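Local atomic coordinates of histone-lysine N-methyltransferase, H3 lysine-9 specific SUVH4 (Arabidopsis thaliana, PDB entry 4QEN), a protein that methylates histone H3 using S-adenosyl-L-methionine and binds methylated DNA, coupling DNA methylation to transcriptional silencing. Residues G114-D119 / K140-D145; E383-V388 / T452-R457; M91-E96 / K103-V108. All blocks are in the same frame, centred on the assembly; numbering follows the deposited sequence.

Contact 1 (G114-D119 / K140-D145). With nucleotides of chain B.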
# COMPACT_ATOMS: atom_id res chain seq x y z
N GLY A 114 -1.15 -1.79 23.18
CA GLY A 114 -0.23 -1.47 24.27
C GLY A 114 -0.66 -0.31 25.16
O GLY A 114 0.15 0.25 25.91
N GLN A 115 -1.93 0.06 25.09
CA GLN A 115 -2.41 1.24 25.80
C GLN A 115 -2.88 0.92 27.22
O GLN A 115 -2.90 1.80 28.09
CB GLN A 115 -3.51 1.92 24.99
CG GLN A 115 -3.13 2.12 23.52
CD GLN A 115 -1.90 2.99 23.37
OE1 GLN A 115 -1.83 4.07 23.95
NE2 GLN A 115 -0.90 2.52 22.63
N TYR A 116 -3.27 -0.32 27.46
CA TYR A 116 -3.77 -0.73 28.78
C TYR A 116 -2.67 -1.43 29.57
O TYR A 116 -2.16 -2.47 29.14
CB TYR A 116 -5.00 -1.63 28.63
CG TYR A 116 -6.32 -0.88 28.45
CD1 TYR A 116 -6.57 -0.09 27.33
CD2 TYR A 116 -7.32 -0.98 29.42
CE1 TYR A 116 -7.78 0.58 27.18
CE2 TYR A 116 -8.52 -0.31 29.28
CZ TYR A 116 -8.75 0.46 28.16
OH TYR A 116 -9.96 1.12 28.05
N GLU A 117 -2.29 -0.88 30.72
CA GLU A 117 -1.18 -1.44 31.50
C GLU A 117 -1.44 -2.87 31.99
O GLU A 117 -0.50 -3.57 32.38
CB GLU A 117 -0.79 -0.54 32.68
CG GLU A 117 -1.86 -0.45 33.76
CD GLU A 117 -2.82 0.72 33.55
OE1 GLU A 117 -2.91 1.24 32.40
OE2 GLU A 117 -3.48 1.14 34.54
N ASP A 118 -2.70 -3.31 31.98
CA ASP A 118 -3.02 -4.67 32.44
C ASP A 118 -2.98 -5.72 31.32
O ASP A 118 -3.08 -6.91 31.61
CB ASP A 118 -4.37 -4.72 33.18
CG ASP A 118 -4.39 -3.82 34.42
OD1 ASP A 118 -3.69 -4.14 35.39
OD2 ASP A 118 -5.07 -2.77 34.42
N ASP A 119 -2.87 -5.28 30.06
CA ASP A 119 -2.79 -6.23 28.94
C ASP A 119 -1.54 -7.09 29.06
O ASP A 119 -0.48 -6.58 29.42
CB ASP A 119 -2.75 -5.52 27.56
CG ASP A 119 -4.11 -4.97 27.12
OD1 ASP A 119 -5.14 -5.25 27.77
OD2 ASP A 119 -4.14 -4.24 26.12
N LYS A 140 -2.03 8.02 31.30
CA LYS A 140 -2.92 7.13 30.56
C LYS A 140 -3.17 5.79 31.27
O LYS A 140 -3.19 4.72 30.65
CB LYS A 140 -2.40 6.94 29.13
CG LYS A 140 -3.41 6.34 28.18
CD LYS A 140 -2.95 6.43 26.76
CE LYS A 140 -3.60 5.34 25.95
NZ LYS A 140 -4.94 5.68 25.42
N ARG A 141 -3.33 5.86 32.59
CA ARG A 141 -3.53 4.68 33.42
C ARG A 141 -5.02 4.51 33.73
O ARG A 141 -5.84 5.35 33.36
CB ARG A 141 -2.74 4.83 34.71
CG ARG A 141 -1.24 5.07 34.51
CD ARG A 141 -0.49 3.78 34.17
NE ARG A 141 0.92 4.03 33.86
CZ ARG A 141 1.87 4.24 34.77
NH1 ARG A 141 3.11 4.47 34.38
NH2 ARG A 141 1.58 4.21 36.08
N GLN A 142 -5.37 3.43 34.42
CA GLN A 142 -6.74 3.28 34.92
C GLN A 142 -7.00 4.30 36.01
O GLN A 142 -6.17 4.48 36.90
CB GLN A 142 -6.96 1.87 35.49
CG GLN A 142 -6.98 0.79 34.43
CD GLN A 142 -8.01 1.07 33.36
OE1 GLN A 142 -7.67 1.43 32.22
NE2 GLN A 142 -9.28 0.94 33.72
N ILE A 143 -8.16 4.94 35.97
CA ILE A 143 -8.49 5.93 36.99
C ILE A 143 -9.78 5.65 37.75
O ILE A 143 -10.12 6.37 38.69
CB ILE A 143 -8.54 7.35 36.41
CG1 ILE A 143 -9.47 7.39 35.19
CG2 ILE A 143 -7.14 7.82 36.05
CD1 ILE A 143 -9.52 8.76 34.48
N LYS A 144 -10.51 4.61 37.35
CA LYS A 144 -11.61 4.12 38.18
C LYS A 144 -11.99 2.70 37.80
O LYS A 144 -11.61 2.22 36.74
CB LYS A 144 -12.83 5.04 38.12
CG LYS A 144 -13.56 5.02 36.82
CD LYS A 144 -15.03 5.33 37.02
CE LYS A 144 -15.53 6.37 36.04
NZ LYS A 144 -15.20 7.74 36.53
N ASP A 145 -12.78 2.07 38.67
CA ASP A 145 -13.19 0.68 38.54
C ASP A 145 -13.95 0.42 37.26
O ASP A 145 -14.73 1.25 36.82
CB ASP A 145 -14.11 0.30 39.71
CG ASP A 145 -13.38 0.25 41.04
OD1 ASP A 145 -12.14 0.16 41.03
OD2 ASP A 145 -14.07 0.28 42.08
N1 5CM B 7 -6.67 -0.90 23.68
C2 5CM B 7 -5.63 -1.60 24.18
N3 5CM B 7 -5.90 -2.66 25.08
C4 5CM B 7 -7.18 -2.90 25.61
C5 5CM B 7 -8.23 -2.10 25.20
C5A 5CM B 7 -9.55 -2.27 25.67
C6 5CM B 7 -7.93 -1.11 24.28
O2 5CM B 7 -4.49 -1.51 23.75
N4 5CM B 7 -7.45 -3.85 26.51
C1' 5CM B 7 -6.93 0.34 22.87
C2' 5CM B 7 -7.92 0.97 22.01
C3' 5CM B 7 -6.93 2.29 21.72
C4' 5CM B 7 -6.74 2.85 23.15
O4' 5CM B 7 -6.34 1.49 23.66
O3' 5CM B 7 -5.64 2.13 21.13
C5' 5CM B 7 -8.27 3.08 23.46
O5' 5CM B 7 -9.49 2.34 23.27
P 5CM B 7 -10.63 2.22 24.38
OP1 5CM B 7 -11.39 0.96 24.18
OP2 5CM B 7 -10.10 2.47 25.72
O HOH W 1 -0.94 2.80 29.88
O HOH W 2 -5.09 1.44 31.33
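Glu-117 OE2 is gripped by two donors: the backbone N of Gln-142, 3.0 Å away with a nearly straight N-H (167°) aimed at its syn lone pair, and the hydroxyl of Ser-200. The two loops meet beside the base pocket of the SRA domain, which, as in other SRA proteins, probably holds a methylcytosine flipped out of the duplex. Glutamate suits the place because its chain, bent at chi2, spans the gap between the loops. A water also bridges the loops, donating to Gln-115 O (2.8 Å) and Lys-140 O. The Tyr-116 ring lies over one face of the base of 5CM7 of chain B, whose C5 sits 3.2 Å above the ring plane, displaced toward its rim. With CG anti to the carbonyl carbon (chi1 -84°), the ring is turned toward the nucleotide, and Tyr-116 OH donates to OP2 of 5CM7 of chain B at 2.7 Å. The same ring stacks with His-134, while Gln-142 OE1 approaches obliquely, 3.5 Å from Tyr-116 CE2; Gly-132 O takes a hydrogen bond from Gln-142 NE2. A leucine here lacks the aromatic plane and the hydroxyl, so the methylcytosine would probably lose the flat ring lying against it and OP2 its donor. Tyr-116 to Asp-119 form a type I beta turn, carrying Asp-119 round to the base edge. There a carboxylate suits the cytosine amino group: Asp-119 OD1, also bonded to Thr-129 OG1, accepts from N4 of 5CM7 of chain B at 3.0 Å, and Gln-115 N donates to O2 of 5CM7 of chain B.

Contact 2 (E383-V388 / T452-R457). With SAH (S-adenosyl-L-homocysteine), chain D.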
# COMPACT_ATOMS: atom_id res chain seq x y z
N GLU A 383 10.57 6.21 -12.53
CA GLU A 383 10.32 6.42 -13.95
C GLU A 383 10.89 5.23 -14.70
O GLU A 383 11.92 4.69 -14.31
CB GLU A 383 10.97 7.72 -14.45
CG GLU A 383 10.73 7.98 -15.93
CD GLU A 383 11.18 9.38 -16.37
OE1 GLU A 383 11.39 10.25 -15.49
OE2 GLU A 383 11.31 9.61 -17.60
N TYR A 384 10.21 4.80 -15.77
CA TYR A 384 10.79 3.80 -16.65
C TYR A 384 11.82 4.47 -17.57
O TYR A 384 11.47 5.17 -18.53
CB TYR A 384 9.70 3.08 -17.46
CG TYR A 384 10.15 1.78 -18.09
CD1 TYR A 384 10.93 1.78 -19.24
CD2 TYR A 384 9.80 0.55 -17.53
CE1 TYR A 384 11.36 0.58 -19.83
CE2 TYR A 384 10.22 -0.65 -18.10
CZ TYR A 384 11.00 -0.63 -19.25
OH TYR A 384 11.42 -1.81 -19.83
N ILE A 385 13.10 4.25 -17.26
CA ILE A 385 14.21 4.84 -18.00
C ILE A 385 14.86 3.85 -18.98
O ILE A 385 15.08 2.68 -18.66
CB ILE A 385 15.30 5.35 -17.03
CG1 ILE A 385 14.70 6.35 -16.04
CG2 ILE A 385 16.49 5.95 -17.79
CD1 ILE A 385 14.32 7.72 -16.64
N GLY A 386 15.18 4.34 -20.17
CA GLY A 386 15.78 3.55 -21.22
C GLY A 386 16.08 4.46 -22.38
O GLY A 386 16.18 5.68 -22.21
N VAL A 387 16.23 3.87 -23.57
CA VAL A 387 16.47 4.65 -24.79
C VAL A 387 15.13 4.91 -25.47
O VAL A 387 14.40 3.98 -25.79
CB VAL A 387 17.37 3.90 -25.77
CG1 VAL A 387 17.71 4.79 -26.96
CG2 VAL A 387 18.65 3.42 -25.08
N VAL A 388 14.80 6.17 -25.70
CA VAL A 388 13.55 6.47 -26.38
C VAL A 388 13.75 6.28 -27.88
O VAL A 388 14.64 6.89 -28.48
CB VAL A 388 13.07 7.89 -26.06
CG1 VAL A 388 11.77 8.20 -26.82
CG2 VAL A 388 12.87 8.04 -24.55
N THR A 452 20.29 -0.69 -21.87
CA THR A 452 20.57 0.34 -20.88
C THR A 452 19.27 0.93 -20.30
O THR A 452 18.28 1.08 -21.02
CB THR A 452 21.56 1.43 -21.44
OG1 THR A 452 21.88 2.40 -20.43
CG2 THR A 452 20.99 2.12 -22.66
N GLY A 453 19.27 1.24 -19.01
CA GLY A 453 18.09 1.75 -18.31
C GLY A 453 18.29 1.82 -16.80
O GLY A 453 19.40 1.57 -16.31
N ASN A 454 17.25 2.18 -16.07
CA ASN A 454 17.29 2.10 -14.61
C ASN A 454 16.65 0.80 -14.11
O ASN A 454 16.45 -0.12 -14.90
CB ASN A 454 16.63 3.32 -13.96
CG ASN A 454 15.13 3.35 -14.15
OD1 ASN A 454 14.58 2.61 -14.97
ND2 ASN A 454 14.45 4.23 -13.40
N PHE A 455 16.30 0.73 -12.82
CA PHE A 455 15.81 -0.53 -12.24
C PHE A 455 14.40 -0.95 -12.69
O PHE A 455 13.98 -2.09 -12.45
CB PHE A 455 15.94 -0.54 -10.71
CG PHE A 455 14.89 0.29 -9.99
CD1 PHE A 455 13.64 -0.24 -9.69
CD2 PHE A 455 15.18 1.58 -9.58
CE1 PHE A 455 12.69 0.52 -9.03
CE2 PHE A 455 14.25 2.35 -8.91
CZ PHE A 455 13.00 1.82 -8.63
N ALA A 456 13.68 -0.04 -13.36
CA ALA A 456 12.28 -0.28 -13.71
C ALA A 456 12.09 -1.52 -14.58
O ALA A 456 11.08 -2.21 -14.49
CB ALA A 456 11.69 0.94 -14.42
N ARG A 457 13.08 -1.77 -15.42
CA ARG A 457 13.05 -2.90 -16.33
C ARG A 457 13.06 -4.25 -15.59
O ARG A 457 12.84 -5.29 -16.21
CB ARG A 457 14.28 -2.84 -17.23
CG ARG A 457 15.48 -3.39 -16.49
CD ARG A 457 16.78 -3.15 -17.15
NE ARG A 457 16.97 -3.80 -18.45
CZ ARG A 457 17.56 -4.98 -18.62
NH1 ARG A 457 17.72 -5.47 -19.84
NH2 ARG A 457 17.98 -5.67 -17.57
N SAH D . 11.82 -10.75 -15.06
CA SAH D . 12.59 -9.94 -15.99
CB SAH D . 12.33 -8.46 -15.76
CG SAH D . 10.99 -8.00 -16.33
SD SAH D . 11.17 -7.73 -18.11
C SAH D . 14.09 -10.23 -15.93
O SAH D . 14.90 -9.43 -16.41
OXT SAH D . 14.52 -11.24 -15.38
C5' SAH D . 9.68 -8.66 -18.55
C4' SAH D . 9.94 -10.14 -18.81
O4' SAH D . 9.99 -10.84 -17.58
C3' SAH D . 8.83 -10.76 -19.65
O3' SAH D . 9.16 -10.80 -21.01
C2' SAH D . 8.73 -12.16 -19.08
O2' SAH D . 9.68 -12.99 -19.70
C1' SAH D . 9.16 -11.98 -17.64
N9 SAH D . 7.95 -11.79 -16.81
C8 SAH D . 7.51 -10.62 -16.23
N7 SAH D . 6.36 -10.88 -15.56
C5 SAH D . 6.06 -12.19 -15.70
C6 SAH D . 5.00 -12.97 -15.23
N6 SAH D . 4.03 -12.45 -14.47
N1 SAH D . 4.97 -14.31 -15.56
C2 SAH D . 5.96 -14.88 -16.34
N3 SAH D . 7.00 -14.10 -16.81
C4 SAH D . 7.05 -12.77 -16.49
O HOH W 3 14.46 0.43 -17.02
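The side chain of Asn-454 meets that of Ile-385 at about a right angle, its amide lying against Ile-385 CB and CG1 and bonding to Glu-383 O and Ile-385 N. The two segments belong to the SET domain, and Gly-453 to Arg-457 lead into its NHSC motif, whose Asn-460 and His-461 hydrogen-bond to SAH. Asn-454 ND2 approaches Glu-383 O from nearly straight beyond the C=O, 2.7 Å away, with the oxygen close to the plane of the Asn-454 amide. Its OD1 takes two backbone donors from opposite faces of that plane, Ile-385 N and Ala-456 N, each at 3.2 Å; the second closes an Asx turn. With chi1 at 69°, CG stands between its own N and carbonyl carbon, and the amide serves both segments at once; an asparagine suits because it offers donor and acceptor side by side. Gly-453 has a reason too: a CB there would run into Ile-385 O. Val-387 CG2 and Thr-452 CG2 touch at 3.6 Å, their side chains crossing perpendicularly. Tyr-384 slants past the start of the 3-10 segment, CD2 resting 3.7 Å from Ala-456 CB, a methyl small enough to fit. A water lies over the centre of one ring face, and OH bonds to Tyr-402 O. Tyr-384 OH also lies 4.0 Å from Arg-457 CB, while the guanidinium leads away. Arg-457, a predicted cofactor ligand, makes cation-pi contacts with Tyr-402 and Phe-271 and bonds through NE to Ala-449 O, while its backbone O comes 3.2 Å from SAH CB.

Contact 3 (M91-E96 / K103-V108). With nucleotides of chain C.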
# COMPACT_ATOMS: atom_id res chain seq x y z
N MET A 91 -21.42 -6.33 18.36
CA MET A 91 -22.81 -6.26 17.93
C MET A 91 -23.67 -5.67 19.03
O MET A 91 -23.71 -6.19 20.15
CB MET A 91 -23.33 -7.66 17.60
CG MET A 91 -22.77 -8.29 16.32
SD MET A 91 -23.36 -10.00 16.11
CE MET A 91 -22.65 -10.38 14.52
N SER A 92 -24.37 -4.60 18.69
CA SER A 92 -25.32 -3.95 19.59
C SER A 92 -26.59 -4.77 19.70
O SER A 92 -26.74 -5.78 19.02
CB SER A 92 -25.69 -2.58 19.02
OG SER A 92 -26.47 -2.76 17.85
N MET A 93 -27.54 -4.29 20.51
CA MET A 93 -28.84 -4.95 20.66
C MET A 93 -29.68 -4.91 19.37
O MET A 93 -30.70 -5.59 19.28
CB MET A 93 -29.63 -4.36 21.83
CG MET A 93 -28.90 -4.36 23.18
SD MET A 93 -28.30 -5.99 23.73
CE MET A 93 -29.84 -6.91 23.87
N GLU A 94 -29.25 -4.12 18.40
CA GLU A 94 -29.88 -4.08 17.08
C GLU A 94 -29.85 -5.44 16.40
O GLU A 94 -30.74 -5.79 15.61
CB GLU A 94 -29.17 -3.07 16.18
CG GLU A 94 -29.36 -1.62 16.57
CD GLU A 94 -30.79 -1.17 16.38
OE1 GLU A 94 -31.17 -0.88 15.22
OE2 GLU A 94 -31.54 -1.10 17.38
N TYR A 95 -28.81 -6.21 16.71
CA TYR A 95 -28.58 -7.52 16.10
C TYR A 95 -29.31 -8.66 16.82
O TYR A 95 -29.12 -9.83 16.48
CB TYR A 95 -27.08 -7.82 16.11
CG TYR A 95 -26.28 -6.99 15.13
CD1 TYR A 95 -25.85 -5.70 15.45
CD2 TYR A 95 -25.94 -7.50 13.88
CE1 TYR A 95 -25.11 -4.95 14.54
CE2 TYR A 95 -25.21 -6.75 12.97
CZ TYR A 95 -24.79 -5.48 13.30
OH TYR A 95 -24.05 -4.73 12.39
N GLU A 96 -30.15 -8.35 17.80
CA GLU A 96 -30.67 -9.40 18.67
C GLU A 96 -31.61 -10.42 17.98
O GLU A 96 -31.63 -11.59 18.35
CB GLU A 96 -31.29 -8.84 19.96
CG GLU A 96 -32.64 -8.16 19.78
CD GLU A 96 -33.26 -7.73 21.11
OE1 GLU A 96 -32.52 -7.57 22.11
OE2 GLU A 96 -34.50 -7.56 21.14
N LYS A 103 -26.69 -14.21 23.32
CA LYS A 103 -27.09 -13.11 24.19
C LYS A 103 -26.27 -11.91 23.74
O LYS A 103 -25.06 -12.01 23.61
CB LYS A 103 -26.76 -13.45 25.64
CG LYS A 103 -27.34 -12.51 26.67
CD LYS A 103 -27.94 -13.30 27.84
CE LYS A 103 -27.06 -14.48 28.25
NZ LYS A 103 -27.68 -15.30 29.33
N LEU A 104 -26.94 -10.79 23.47
CA LEU A 104 -26.23 -9.59 23.03
C LEU A 104 -26.05 -8.62 24.20
O LEU A 104 -26.79 -8.69 25.17
CB LEU A 104 -26.94 -8.96 21.84
CG LEU A 104 -26.52 -9.79 20.61
CD1 LEU A 104 -27.62 -10.71 20.12
CD2 LEU A 104 -25.98 -8.91 19.52
N PRO A 105 -25.05 -7.72 24.13
CA PRO A 105 -24.07 -7.49 23.06
C PRO A 105 -23.04 -8.61 22.95
O PRO A 105 -22.83 -9.39 23.88
CB PRO A 105 -23.38 -6.19 23.49
CG PRO A 105 -23.50 -6.19 24.97
CD PRO A 105 -24.83 -6.83 25.28
N LEU A 106 -22.39 -8.69 21.79
CA LEU A 106 -21.50 -9.80 21.48
C LEU A 106 -20.33 -9.26 20.66
O LEU A 106 -20.53 -8.67 19.60
CB LEU A 106 -22.28 -10.84 20.66
CG LEU A 106 -21.59 -12.17 20.32
CD1 LEU A 106 -21.38 -13.01 21.58
CD2 LEU A 106 -22.41 -12.95 19.29
N ALA A 107 -19.11 -9.46 21.16
CA ALA A 107 -17.93 -8.88 20.52
C ALA A 107 -17.56 -9.66 19.27
O ALA A 107 -17.75 -10.88 19.22
CB ALA A 107 -16.78 -8.85 21.48
N VAL A 108 -17.01 -8.96 18.28
CA VAL A 108 -16.52 -9.64 17.09
C VAL A 108 -15.08 -9.28 16.83
O VAL A 108 -14.38 -10.03 16.14
CB VAL A 108 -17.36 -9.33 15.83
CG1 VAL A 108 -18.81 -9.77 16.02
CG2 VAL A 108 -17.27 -7.85 15.47
P DC C 12 -26.03 -1.53 23.16
OP1 DC C 12 -25.43 -2.48 24.12
OP2 DC C 12 -26.77 -2.02 21.98
O5' DC C 12 -27.01 -0.57 23.97
C5' DC C 12 -26.51 0.14 25.09
C4' DC C 12 -27.40 1.34 25.36
O4' DC C 12 -27.29 2.32 24.28
C3' DC C 12 -28.89 1.00 25.47
O3' DC C 12 -29.42 1.65 26.56
C2' DC C 12 -29.49 1.66 24.23
C1' DC C 12 -28.59 2.88 24.15
N1 DC C 12 -28.73 3.64 22.88
C2 DC C 12 -28.63 5.05 22.90
O2 DC C 12 -28.41 5.63 23.97
N3 DC C 12 -28.78 5.75 21.75
C4 DC C 12 -29.02 5.09 20.61
N4 DC C 12 -29.15 5.82 19.48
C5 DC C 12 -29.13 3.66 20.58
C6 DC C 12 -28.99 2.98 21.72
P DA C 11 -22.51 0.32 17.73
OP1 DA C 11 -21.12 0.77 17.91
OP2 DA C 11 -22.78 -0.94 17.00
O5' DA C 11 -23.21 0.26 19.17
C5' DA C 11 -22.45 0.42 20.36
C4' DA C 11 -23.41 0.77 21.48
O4' DA C 11 -23.80 2.16 21.36
C3' DA C 11 -24.69 -0.04 21.46
O3' DA C 11 -24.81 -0.57 22.76
C2' DA C 11 -25.80 0.95 21.11
C1' DA C 11 -25.20 2.29 21.55
N9 DA C 11 -25.56 3.45 20.72
C8 DA C 11 -25.97 3.44 19.42
N7 DA C 11 -26.20 4.64 18.93
C5 DA C 11 -25.91 5.49 19.98
C6 DA C 11 -25.96 6.90 20.12
N6 DA C 11 -26.33 7.74 19.14
N1 DA C 11 -25.61 7.41 21.32
C2 DA C 11 -25.24 6.59 22.31
N3 DA C 11 -25.16 5.26 22.30
C4 DA C 11 -25.51 4.77 21.10
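An antiparallel hydrogen-bonded pair in the sheet of the SRA domain, Met-91 with Leu-106, anchors a loop that reaches the DNA backbone. Met-91 N donates to Leu-106 O at 2.8 Å, and Leu-106 N returns the bond to Met-91 O in the carbonyl plane, on a lone pair. Beyond this pair Leu-104 fills the bowl of the loop. Its CD2 lies 3.5 Å from Met-91 CB and 3.7 Å from Tyr-95 CB, while CD1 reaches Glu-96 CA; a branched aliphatic end suits a site walled by several carbon groups. Met-93, bent at chi2 (-55°) and chi3, folds back and runs past Leu-104 in the opposite direction, bringing SD 3.8 Å from Leu-104 CB and also beside Pro-105 CD. A cis peptide precedes this proline. The extended Met-91 chain crosses Val-108 at about a right angle, and its CG lies over one face of the Tyr-95 ring, whose OH bonds to Lys-55 N. Ser-92 OG accepts from Glu-94 N, an ST turn that starts the short 3-10 segment. Here Met-93 N points at OP2 of DC12 of chain C, 2.8 Å away and nearly straight (172°). Because a backbone N-H grips a phosphate oxygen, this hold depends on the phosphate and not on the base, and the loop that presents it is filled by apolar side chains.

In the fold
Along the chain the order is contact 3, contact 1, contact 2, each closing before the next opens. Contacts 3 and 1 lie in the SRA domain, their centres 25 Å apart, and strand 106-112 joins them: it begins in contact 3 and leads into the loop holding 114-119. One meets a phosphate of DNA chain C, the other the methylated nucleotide of chain B, so two loops off the same mixed sheet address different DNA chains. Contact 2 belongs to the SET domain on the opposite side of the chain's centre, 54 Å and 56 Å between centres from contacts 1 and 3. Recognition of methylated DNA and the cofactor site are thus well separated within one chain.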